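Local atomic coordinates of CT021 (Chlamydia trachomatis serovar L2, PDB entry 6UXD), a protein that is of unknown function but belongs to the LolA/LolB clan, whose best-known members carry lipoproteins, so that it may bind a lipid-like ligand. Residues W44-S48 with S209-P215; F110-I114 with W159-S163. One frame throughout, in Å; residues are numbered along the deposited sequence.

Contact 1 (W44-S48 with S209-P215); sequences WVEMS and SSYPALP. Unlike the reference sequence in segment 44-48: Met-47 (reference Val).
Trp-44 and Leu-214 make the close-packed half of this contact: methyl CD1 of Leu-214 sits over one face of the indole, 3.9 Å from the centroid of its five-membered ring and 16° off the ring normal, a CH-pi contact. CD2, the other methyl, lies near the fusion of the two rings, and Pro-215 carries the packing on to the far end of the indole, its CD 3.7 Å from CZ3 of Trp-44. With CG anti to its carbonyl carbon (chi1 -65°), the broad tryptophan ring is presented to both residues; branched leucine and rigid proline suit a flat apolar partner. Strand 43-50 belongs to a curled antiparallel array, consistent with the LolA/LolB clan, between strands 29-38 and 79-84; the irregular segment 209-215 covers one face of it.

At Glu-46 and Ser-48, both buried, the contact turns polar. Ser-209 OG donates to the syn lone pair of Glu-46 OE1 at 2.8 Å while accepting from Tyr-211 N, an ST turn. Glutamate suits this place because its second oxygen, OE2, takes a water (2.6 Å); Arg-36 adds a long, weak ion pair to OE1. The carboxylate stands 82° to the Tyr-211 ring, whose CD2 edge approaches OE2 at 3.2 Å. A weak 3.3 Å hydrogen bond joins Ser-48 OG to Tyr-211 OH, a phenol also bonded to Lys-77. The solvent side lies at exposed Ser-210, whose N donates to the water.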
ATOM      1  N   TRP A  44       7.638   9.752  -4.781  1.00 34.70           N
ATOM      2  CA  TRP A  44       7.683   9.669  -3.330  1.00 39.07           C
ATOM      3  C   TRP A  44       6.366   9.126  -2.788  1.00 42.37           C
ATOM      4  O   TRP A  44       5.302   9.683  -3.072  1.00 37.99           O
ATOM      5  CB  TRP A  44       7.945  11.037  -2.712  1.00 36.78           C
ATOM      6  CG  TRP A  44       9.293  11.601  -3.052  1.00 38.99           C
ATOM      7  CD1 TRP A  44       9.646  12.237  -4.199  1.00 39.30           C
ATOM      8  CD2 TRP A  44      10.459  11.575  -2.227  1.00 39.64           C
ATOM      9  NE1 TRP A  44      10.965  12.613  -4.142  1.00 42.37           N
ATOM     10  CE2 TRP A  44      11.484  12.227  -2.935  1.00 44.49           C
ATOM     11  CE3 TRP A  44      10.728  11.085  -0.947  1.00 40.04           C
ATOM     12  CZ2 TRP A  44      12.763  12.389  -2.409  1.00 36.70           C
ATOM     13  CZ3 TRP A  44      11.997  11.243  -0.427  1.00 39.43           C
ATOM     14  CH2 TRP A  44      12.996  11.889  -1.152  1.00 36.24           C
ATOM     15  N   VAL A  45       6.455   8.084  -1.966  1.00 39.65           N
ATOM     16  CA  VAL A  45       5.300   7.438  -1.349  1.00 40.05           C
ATOM     17  C   VAL A  45       5.495   7.411   0.157  1.00 35.41           C
ATOM     18  O   VAL A  45       6.452   6.803   0.654  1.00 40.46           O
ATOM     19  CB  VAL A  45       5.101   6.005  -1.880  1.00 32.36           C
ATOM     20  CG1 VAL A  45       3.896   5.340  -1.201  1.00 36.34           C
ATOM     21  CG2 VAL A  45       5.021   6.041  -3.411  1.00 40.43           C
ATOM     22  N   GLU A  46       4.557   7.993   0.878  1.00 40.88           N
ATOM     23  CA  GLU A  46       4.531   8.003   2.331  1.00 42.73           C
ATOM     24  C   GLU A  46       3.629   6.889   2.856  1.00 48.14           C
ATOM     25  O   GLU A  46       2.560   6.633   2.302  1.00 46.33           O
ATOM     26  CB  GLU A  46       4.060   9.381   2.792  1.00 43.79           C
ATOM     27  CG  GLU A  46       3.502   9.509   4.167  1.00 49.72           C
ATOM     28  CD  GLU A  46       2.684  10.789   4.308  1.00 56.50           C
ATOM     29  OE1 GLU A  46       3.245  11.885   4.014  1.00 46.30           O
ATOM     30  OE2 GLU A  46       1.481  10.696   4.702  1.00 52.62           O
ATOM     31  N   MET A  47       4.073   6.219   3.923  1.00 50.56           N
ATOM     32  CA  MET A  47       3.358   5.081   4.496  1.00 50.84           C
ATOM     33  C   MET A  47       3.348   5.216   6.012  1.00 53.89           C
ATOM     34  O   MET A  47       4.411   5.196   6.643  1.00 49.77           O
ATOM     35  CB  MET A  47       4.011   3.755   4.101  1.00 50.29           C
ATOM     36  CG  MET A  47       4.430   3.674   2.653  1.00 45.32           C
ATOM     37  N   SER A  48       2.155   5.355   6.592  1.00 49.81           N
ATOM     38  CA  SER A  48       1.980   5.462   8.038  1.00 51.95           C
ATOM     39  C   SER A  48       1.325   4.191   8.559  1.00 59.03           C
ATOM     40  O   SER A  48       0.335   3.723   7.984  1.00 56.80           O
ATOM     41  CB  SER A  48       1.114   6.663   8.422  1.00 51.09           C
ATOM     42  OG  SER A  48       1.376   7.783   7.613  1.00 55.28           O
ATOM     43  N   SER A 209      -0.561  15.565   2.419  1.00 48.05           N
ATOM     44  CA  SER A 209       0.189  14.998   3.528  1.00 48.71           C
ATOM     45  C   SER A 209       0.046  15.873   4.764  1.00 51.81           C
ATOM     46  O   SER A 209      -0.008  17.103   4.673  1.00 46.28           O
ATOM     47  CB  SER A 209       1.670  14.862   3.192  1.00 49.78           C
ATOM     48  OG  SER A 209       2.384  14.530   4.370  1.00 49.01           O
ATOM     49  N   SER A 210       0.002  15.223   5.922  1.00 54.45           N
ATOM     50  CA  SER A 210       0.059  15.900   7.208  1.00 55.17           C
ATOM     51  C   SER A 210       1.476  15.984   7.777  1.00 60.02           C
ATOM     52  O   SER A 210       1.666  16.554   8.857  1.00 56.47           O
ATOM     53  CB  SER A 210      -0.858  15.182   8.204  1.00 47.16           C
ATOM     54  OG  SER A 210      -0.407  13.871   8.495  1.00 59.55           O
ATOM     55  N   TYR A 211       2.472  15.464   7.079  1.00 52.73           N
ATOM     56  CA  TYR A 211       3.825  15.334   7.593  1.00 51.82           C
ATOM     57  C   TYR A 211       4.755  16.376   6.981  1.00 51.42           C
ATOM     58  O   TYR A 211       4.364  17.120   6.076  1.00 52.59           O
ATOM     59  CB  TYR A 211       4.333  13.917   7.306  1.00 58.08           C
ATOM     60  CG  TYR A 211       3.548  12.859   8.037  1.00 55.44           C
ATOM     61  CD1 TYR A 211       3.566  12.794   9.418  1.00 58.36           C
ATOM     62  CD2 TYR A 211       2.790  11.927   7.348  1.00 55.91           C
ATOM     63  CE1 TYR A 211       2.856  11.828  10.092  1.00 60.74           C
ATOM     64  CE2 TYR A 211       2.074  10.958   8.013  1.00 56.13           C
ATOM     65  CZ  TYR A 211       2.110  10.910   9.387  1.00 61.58           C
ATOM     66  OH  TYR A 211       1.393   9.941  10.059  1.00 67.04           O
ATOM     67  N   PRO A 212       6.003  16.470   7.460  1.00 51.47           N
ATOM     68  CA  PRO A 212       6.908  17.490   6.920  1.00 46.77           C
ATOM     69  C   PRO A 212       7.163  17.305   5.433  1.00 52.00           C
ATOM     70  O   PRO A 212       7.006  16.219   4.860  1.00 44.25           O
ATOM     71  CB  PRO A 212       8.202  17.295   7.721  1.00 44.51           C
ATOM     72  CG  PRO A 212       7.792  16.556   8.954  1.00 46.15           C
ATOM     73  CD  PRO A 212       6.627  15.713   8.564  1.00 43.80           C
ATOM     74  N   ALA A 213       7.581  18.406   4.818  1.00 42.60           N
ATOM     75  CA  ALA A 213       7.889  18.437   3.401  1.00 49.79           C
ATOM     76  C   ALA A 213       8.979  17.432   3.053  1.00 42.37           C
ATOM     77  O   ALA A 213       9.743  16.968   3.906  1.00 43.74           O
ATOM     78  CB  ALA A 213       8.351  19.831   2.985  1.00 43.95           C
ATOM     79  N   LEU A 214       9.070  17.151   1.764  1.00 39.65           N
ATOM     80  CA  LEU A 214       9.994  16.159   1.255  1.00 43.74           C
ATOM     81  C   LEU A 214      11.446  16.593   1.471  1.00 44.86           C
ATOM     82  O   LEU A 214      11.743  17.787   1.515  1.00 38.28           O
ATOM     83  CB  LEU A 214       9.734  15.947  -0.229  1.00 44.04           C
ATOM     84  CG  LEU A 214       8.364  15.359  -0.600  1.00 42.85           C
ATOM     85  CD1 LEU A 214       8.303  15.191  -2.115  1.00 47.95           C
ATOM     86  CD2 LEU A 214       8.130  14.035   0.121  1.00 42.43           C
ATOM     87  N   PRO A 215      12.366  15.635   1.605  1.00 44.32           N
ATOM     88  CA  PRO A 215      13.795  15.977   1.618  1.00 42.04           C
ATOM     89  C   PRO A 215      14.175  16.853   0.444  1.00 44.05           C
ATOM     90  O   PRO A 215      13.706  16.664  -0.679  1.00 47.72           O
ATOM     91  CB  PRO A 215      14.486  14.611   1.539  1.00 44.62           C
ATOM     92  CG  PRO A 215      13.495  13.685   2.229  1.00 41.38           C
ATOM     93  CD  PRO A 215      12.143  14.193   1.808  1.00 43.54           C
TER
HETATM   94  O   HOH W   1      -0.280  12.330   5.788  1.00 51.70           O

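Contact 2 (F110-I114 with W159-S163); sequences FFVKI and WPKDS
Lys-113 reaches from helix 108-116 to segment 159-163, the first part of the loop between the antiparallel strands 152-158 and 170-176, and ends in a salt bridge with Asp-162. This is a helix packed on a strand-connecting loop, near the surface of the fold. The ammonium NZ donates to the anti lone pair of Asp-162 OD2, at 2.9 Å. The same oxygen accepts a longer bond, 3.3 Å, from Trp-159 NE1; that N-H is directed well (160°) and OD2 lies almost in the indole plane, though the donor stands above the carboxylate plane. Two donors thus share OD2, while OD1 is satisfied by Ser-164 OG and the backbone N of Asp-162 by Ser-167 OG. A lysine suits the helix side because its long chain can bridge the gap, and the short aspartate can meet it and the indole N-H together; the positive charge would probably favour the ionised acid.

Below the ammonium the chain is apolar: CD lies 3.7 Å from CG of Pro-160 and 4.0 Å from CZ2 of Trp-159, and the bend at chi3 (-117°) directs CE and NZ to Asp-162. CD of the following residue, Pro-160, lies over one face of the indole, which pushes its six-membered ring toward the helix. There Phe-110 meets it obliquely, planes 42° apart, with Phe-110 CE1 3.5 Å from Trp-159 CH2. Ile-114 supplies an aliphatic neighbour, its CG1 lying 4.0 Å from Trp-159 CH2.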
ATOM      1  N   PHE A 110      12.075  -5.886   2.804  1.00 91.75           N
ATOM      2  CA  PHE A 110      10.670  -6.244   2.617  1.00 86.11           C
ATOM      3  C   PHE A 110      10.007  -5.361   1.562  1.00 76.04           C
ATOM      4  O   PHE A 110       9.335  -5.855   0.650  1.00 62.59           O
ATOM      5  CB  PHE A 110       9.958  -6.138   3.965  1.00 83.89           C
ATOM      6  CG  PHE A 110       8.516  -6.540   3.944  1.00 80.37           C
ATOM      7  CD1 PHE A 110       8.151  -7.873   3.841  1.00 80.46           C
ATOM      8  CD2 PHE A 110       7.522  -5.586   4.076  1.00 79.23           C
ATOM      9  CE1 PHE A 110       6.816  -8.244   3.843  1.00 77.96           C
ATOM     10  CE2 PHE A 110       6.188  -5.948   4.081  1.00 74.41           C
ATOM     11  CZ  PHE A 110       5.833  -7.279   3.964  1.00 72.20           C
ATOM     12  N   PHE A 111      10.205  -4.044   1.659  1.00 82.13           N
ATOM     13  CA  PHE A 111       9.633  -3.131   0.672  1.00 74.09           C
ATOM     14  C   PHE A 111      10.150  -3.433  -0.734  1.00 67.56           C
ATOM     15  O   PHE A 111       9.375  -3.472  -1.696  1.00 56.18           O
ATOM     16  CB  PHE A 111       9.937  -1.679   1.058  1.00 69.79           C
ATOM     17  CG  PHE A 111       8.956  -1.085   2.045  1.00 70.02           C
ATOM     18  CD1 PHE A 111       7.616  -0.925   1.710  1.00 73.05           C
ATOM     19  CD2 PHE A 111       9.378  -0.671   3.298  1.00 73.28           C
ATOM     20  CE1 PHE A 111       6.719  -0.376   2.612  1.00 69.33           C
ATOM     21  CE2 PHE A 111       8.486  -0.117   4.207  1.00 68.28           C
ATOM     22  CZ  PHE A 111       7.159   0.029   3.864  1.00 67.40           C
ATOM     23  N   VAL A 112      11.463  -3.637  -0.882  1.00 73.44           N
ATOM     24  CA  VAL A 112      12.007  -3.891  -2.215  1.00 75.62           C
ATOM     25  C   VAL A 112      11.403  -5.164  -2.796  1.00 68.84           C
ATOM     26  O   VAL A 112      11.114  -5.241  -3.996  1.00 57.55           O
ATOM     27  CB  VAL A 112      13.548  -3.961  -2.179  1.00 87.46           C
ATOM     28  CG1 VAL A 112      14.098  -4.415  -3.539  1.00 81.59           C
ATOM     29  CG2 VAL A 112      14.139  -2.607  -1.805  1.00 78.46           C
ATOM     30  N   LYS A 113      11.208  -6.184  -1.958  1.00 67.76           N
ATOM     31  CA  LYS A 113      10.567  -7.409  -2.429  1.00 71.34           C
ATOM     32  C   LYS A 113       9.171  -7.125  -2.964  1.00 57.57           C
ATOM     33  O   LYS A 113       8.838  -7.512  -4.091  1.00 46.75           O
ATOM     34  CB  LYS A 113      10.517  -8.442  -1.303  1.00 71.85           C
ATOM     35  CG  LYS A 113      11.853  -9.115  -1.066  1.00 72.98           C
ATOM     36  CD  LYS A 113      11.766 -10.186  -0.003  1.00 73.44           C
ATOM     37  CE  LYS A 113      12.628  -9.854   1.196  1.00 80.21           C
ATOM     38  NZ  LYS A 113      12.939 -11.078   1.980  1.00 84.02           N
ATOM     39  N   ILE A 114       8.344  -6.427  -2.176  1.00 57.40           N
ATOM     40  CA  ILE A 114       6.985  -6.122  -2.618  1.00 54.68           C
ATOM     41  C   ILE A 114       7.010  -5.404  -3.961  1.00 47.60           C
ATOM     42  O   ILE A 114       6.304  -5.783  -4.902  1.00 41.15           O
ATOM     43  CB  ILE A 114       6.244  -5.291  -1.559  1.00 60.73           C
ATOM     44  CG1 ILE A 114       6.098  -6.089  -0.270  1.00 65.13           C
ATOM     45  CG2 ILE A 114       4.871  -4.922  -2.070  1.00 60.47           C
ATOM     46  CD1 ILE A 114       5.870  -5.216   0.938  1.00 71.03           C
ATOM     47  N   TRP A 159       5.863 -14.790  -4.071  1.00 44.77           N
ATOM     48  CA  TRP A 159       6.895 -14.224  -3.222  1.00 57.06           C
ATOM     49  C   TRP A 159       8.245 -14.858  -3.560  1.00 57.77           C
ATOM     50  O   TRP A 159       8.307 -16.038  -3.913  1.00 49.98           O
ATOM     51  CB  TRP A 159       6.553 -14.486  -1.762  1.00 54.40           C
ATOM     52  CG  TRP A 159       7.307 -13.670  -0.789  1.00 61.61           C
ATOM     53  CD1 TRP A 159       8.417 -14.039  -0.090  1.00 62.08           C
ATOM     54  CD2 TRP A 159       7.013 -12.325  -0.401  1.00 63.25           C
ATOM     55  NE1 TRP A 159       8.829 -13.006   0.718  1.00 67.17           N
ATOM     56  CE2 TRP A 159       7.981 -11.943   0.547  1.00 65.82           C
ATOM     57  CE3 TRP A 159       6.022 -11.410  -0.761  1.00 59.12           C
ATOM     58  CZ2 TRP A 159       7.987 -10.684   1.138  1.00 69.43           C
ATOM     59  CZ3 TRP A 159       6.026 -10.165  -0.171  1.00 63.57           C
ATOM     60  CH2 TRP A 159       7.002  -9.812   0.768  1.00 70.80           C
ATOM     61  N   PRO A 160       9.339 -14.102  -3.458  1.00 55.93           N
ATOM     62  CA  PRO A 160      10.653 -14.684  -3.762  1.00 60.85           C
ATOM     63  C   PRO A 160      11.012 -15.807  -2.801  1.00 61.73           C
ATOM     64  O   PRO A 160      10.463 -15.928  -1.703  1.00 62.68           O
ATOM     65  CB  PRO A 160      11.613 -13.496  -3.609  1.00 63.38           C
ATOM     66  CG  PRO A 160      10.906 -12.571  -2.686  1.00 61.50           C
ATOM     67  CD  PRO A 160       9.460 -12.683  -3.089  1.00 59.87           C
ATOM     68  N   LYS A 161      11.951 -16.646  -3.239  1.00 67.68           N
ATOM     69  CA  LYS A 161      12.543 -17.642  -2.353  1.00 65.13           C
ATOM     70  C   LYS A 161      13.426 -16.925  -1.343  1.00 68.05           C
ATOM     71  O   LYS A 161      14.341 -16.189  -1.724  1.00 69.65           O
ATOM     72  CB  LYS A 161      13.349 -18.666  -3.151  1.00 59.59           C
ATOM     73  N   ASP A 162      13.146 -17.113  -0.061  1.00 70.10           N
ATOM     74  CA  ASP A 162      13.852 -16.371   0.974  1.00 74.38           C
ATOM     75  C   ASP A 162      13.700 -17.122   2.296  1.00 82.63           C
ATOM     76  O   ASP A 162      13.289 -18.287   2.329  1.00 79.40           O
ATOM     77  CB  ASP A 162      13.342 -14.923   1.034  1.00 77.02           C
ATOM     78  CG  ASP A 162      12.026 -14.776   1.797  1.00 76.57           C
ATOM     79  OD1 ASP A 162      11.311 -15.779   1.983  1.00 79.69           O
ATOM     80  OD2 ASP A 162      11.697 -13.643   2.212  1.00 75.88           O
ATOM     81  N   SER A 163      14.035 -16.443   3.394  1.00 86.02           N
ATOM     82  CA  SER A 163      14.143 -17.050   4.714  1.00 88.51           C
ATOM     83  C   SER A 163      12.903 -16.813   5.570  1.00 88.39           C
ATOM     84  O   SER A 163      12.995 -16.775   6.802  1.00 89.11           O
ATOM     85  CB  SER A 163      15.383 -16.507   5.423  1.00 99.07           C
ATOM     86  OG  SER A 163      16.449 -16.309   4.504  1.00101.74           O
TER

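The two contacts lie in different parts of a single-chain, strand-rich fold, with centres 24 Å apart and nearest atoms about 5 Å apart, not touching. In chain order come 44-48, 110-114, 159-163 and 209-215, so contact 2 falls wholly between the halves of contact 1. Contact 1 brings the loop after strand 196-204 back onto strand 43-50, joining segments 161 residues apart. Contact 2 links helix 108-116 to the loop between strands 152-158 and 170-176, a shorter connection of 45 residues. Strand 118-122, which follows that helix, pairs with strand 152-158, so contact 2 lies beside this pairing, whereas contact 1 covers a strand at another place in the antiparallel array.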